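Local structure of ribonucleoside-diphosphate reductase subunit beta (Streptococcus sanguinis, 4N83) at residues D53-V58 with F165-Y170. The protein carries the dimetal cofactor of a class Ib ribonucleotide reductase, which probably makes deoxyribonucleotides from ribonucleotides for DNA synthesis. Residues are numbered along the deposited sequence; the frame is centred on the assembly and turned at random.
Sequences DLVGKV and FFTPLY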
loop_
_atom_site.group_PDB
_atom_site.type_symbol
_atom_site.label_atom_id
_atom_site.label_comp_id
_atom_site.label_asym_id
_atom_site.label_seq_id
_atom_site.Cartn_x
_atom_site.Cartn_y
_atom_site.Cartn_z
ATOM N N ASP A 53 -29.638 -11.280 9.937
ATOM C CA ASP A 53 -28.693 -12.387 9.770
ATOM C C ASP A 53 -28.059 -12.398 8.375
ATOM O O ASP A 53 -26.925 -12.848 8.212
ATOM C CB ASP A 53 -29.383 -13.729 10.047
ATOM C CG ASP A 53 -28.401 -14.829 10.413
ATOM O OD1 ASP A 53 -27.744 -14.716 11.470
ATOM O OD2 ASP A 53 -28.299 -15.814 9.653
ATOM N N LEU A 54 -28.790 -11.901 7.377
ATOM C CA LEU A 54 -28.282 -11.829 6.006
ATOM C C LEU A 54 -27.168 -10.791 5.852
ATOM O O LEU A 54 -26.246 -10.985 5.060
ATOM C CB LEU A 54 -29.421 -11.508 5.034
ATOM C CG LEU A 54 -29.059 -11.352 3.553
ATOM C CD1 LEU A 54 -28.368 -12.597 3.018
ATOM C CD2 LEU A 54 -30.304 -11.037 2.740
ATOM N N VAL A 55 -27.258 -9.697 6.606
ATOM C CA VAL A 55 -26.300 -8.590 6.501
ATOM C C VAL A 55 -24.892 -8.999 6.949
ATOM O O VAL A 55 -23.910 -8.693 6.268
ATOM C CB VAL A 55 -26.787 -7.353 7.297
ATOM C CG1 VAL A 55 -25.694 -6.299 7.408
ATOM C CG2 VAL A 55 -28.021 -6.759 6.634
ATOM N N GLY A 56 -24.800 -9.686 8.084
ATOM C CA GLY A 56 -23.513 -10.141 8.614
ATOM C C GLY A 56 -22.838 -11.190 7.744
ATOM O O GLY A 56 -21.617 -11.174 7.577
ATOM N N LYS A 57 -23.638 -12.102 7.194
ATOM C CA LYS A 57 -23.137 -13.143 6.294
ATOM C C LYS A 57 -22.618 -12.565 4.975
ATOM O O LYS A 57 -21.707 -13.126 4.360
ATOM C CB LYS A 57 -24.236 -14.171 6.004
ATOM C CG LYS A 57 -24.581 -15.066 7.185
ATOM C CD LYS A 57 -25.612 -16.114 6.799
ATOM C CE LYS A 57 -25.736 -17.195 7.860
ATOM N NZ LYS A 57 -26.748 -18.220 7.489
ATOM N N VAL A 58 -23.206 -11.450 4.548
ATOM C CA VAL A 58 -22.812 -10.779 3.312
ATOM C C VAL A 58 -21.463 -10.081 3.473
ATOM O O VAL A 58 -20.526 -10.368 2.730
ATOM C CB VAL A 58 -23.894 -9.770 2.857
ATOM C CG1 VAL A 58 -23.322 -8.707 1.926
ATOM C CG2 VAL A 58 -25.042 -10.506 2.179
ATOM N N PHE A 165 -22.791 -6.891 -2.623
ATOM C CA PHE A 165 -23.157 -5.471 -2.728
ATOM C C PHE A 165 -24.653 -5.234 -2.971
ATOM O O PHE A 165 -25.154 -4.144 -2.693
ATOM C CB PHE A 165 -22.356 -4.762 -3.834
ATOM C CG PHE A 165 -20.875 -4.630 -3.556
ATOM C CD1 PHE A 165 -20.398 -4.343 -2.280
ATOM C CD2 PHE A 165 -19.956 -4.746 -4.593
ATOM C CE1 PHE A 165 -19.038 -4.207 -2.043
ATOM C CE2 PHE A 165 -18.597 -4.608 -4.361
ATOM C CZ PHE A 165 -18.138 -4.337 -3.084
ATOM N N PHE A 166 -25.358 -6.243 -3.484
ATOM C CA PHE A 166 -26.799 -6.142 -3.754
ATOM C C PHE A 166 -27.623 -5.744 -2.522
ATOM O O PHE A 166 -28.594 -4.991 -2.639
ATOM C CB PHE A 166 -27.321 -7.472 -4.320
ATOM C CG PHE A 166 -28.761 -7.428 -4.766
ATOM C CD1 PHE A 166 -29.088 -7.129 -6.082
ATOM C CD2 PHE A 166 -29.791 -7.698 -3.871
ATOM C CE1 PHE A 166 -30.409 -7.094 -6.497
ATOM C CE2 PHE A 166 -31.114 -7.661 -4.278
ATOM C CZ PHE A 166 -31.424 -7.359 -5.593
ATOM N N THR A 167 -27.239 -6.250 -1.351
ATOM C CA THR A 167 -27.988 -6.009 -0.111
ATOM C C THR A 167 -27.904 -4.555 0.393
ATOM O O THR A 167 -28.941 -3.914 0.566
ATOM C CB THR A 167 -27.572 -6.999 1.002
ATOM O OG1 THR A 167 -27.667 -8.340 0.508
ATOM C CG2 THR A 167 -28.469 -6.853 2.227
ATOM N N PRO A 168 -26.684 -4.026 0.636
ATOM C CA PRO A 168 -26.596 -2.636 1.107
ATOM C C PRO A 168 -27.060 -1.599 0.080
ATOM O O PRO A 168 -27.554 -0.538 0.464
ATOM C CB PRO A 168 -25.103 -2.459 1.411
ATOM C CG PRO A 168 -24.421 -3.478 0.567
ATOM C CD PRO A 168 -25.352 -4.651 0.556
ATOM N N LEU A 169 -26.894 -1.904 -1.207
ATOM C CA LEU A 169 -27.408 -1.049 -2.282
ATOM C C LEU A 169 -28.941 -1.051 -2.319
ATOM O O LEU A 169 -29.557 -0.044 -2.675
ATOM C CB LEU A 169 -26.857 -1.494 -3.643
ATOM C CG LEU A 169 -25.360 -1.279 -3.897
ATOM C CD1 LEU A 169 -24.924 -2.012 -5.157
ATOM C CD2 LEU A 169 -25.023 0.201 -3.998
ATOM N N TYR A 170 -29.543 -2.185 -1.961
ATOM C CA TYR A 170 -31.001 -2.304 -1.871
ATOM C C TYR A 170 -31.562 -1.385 -0.786
ATOM O O TYR A 170 -32.544 -0.677 -1.013
ATOM C CB TYR A 170 -31.406 -3.763 -1.605
ATOM C CG TYR A 170 -32.846 -3.956 -1.172
ATOM C CD1 TYR A 170 -33.868 -4.079 -2.111
ATOM C CD2 TYR A 170 -33.184 -4.028 0.178
ATOM C CE1 TYR A 170 -35.184 -4.259 -1.715
ATOM C CE2 TYR A 170 -34.497 -4.206 0.582
ATOM C CZ TYR A 170 -35.492 -4.322 -0.368
ATOM O OH TYR A 170 -36.795 -4.500 0.033
#
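Thr167 is the residue through which segment 165-170 touches Leu54, Val55 and Val58, and the residues before it turn elsewhere. The CB of Phe165 is directed away from segment 53-58, and its ring packs on Ile184, Ile187 and Ile188 of helix 178-206, while Phe166 lies on Val249 and Val281. At Thr167 the CA-CB bond is directed at the other helix, and the CA atoms of Val55 and Thr167 come within 7.3 Å. Its two branches divide the work. Thr167 OG1 sits beside the backbone N (chi1 -53°), anti to the carbonyl carbon, and lies 3.8 Å from Val58 CG2, the two side chains meeting at a slant; Leu54 CD2 is farther off, 4.4 Å from Thr167 OG1. Thr167 CG2 faces Val55, 4.4 Å from Val55 CG2. No hydrogen bond joins the segments: the buried hydroxyl is paired with Tyr240 OH of helix 211-240, and the Tyr240 side chain also touches Leu54 and Val58. These helices belong to the all-helical, ferritin-like fold of the small subunit, and here helix 162-173 runs across helix 49-78 with local axes 9.9 Å apart and N-to-C directions 131° from each other. The side chain of Val58 is about 13 Å from a bound manganese ion and about 7 Å from that of Tyr104, the predicted active-site residue. Pro168 marks a kink: its N carries no hydrogen to donate to the preceding turn, and Thr167 N makes no such bond either; the proline ring packs on Ile184. Helical bonding resumes from Leu169 N to Phe165 O, 3.2 Å. Leu169 packs on Phe252 and Ile285, and Tyr170 meets the ring of Trp245.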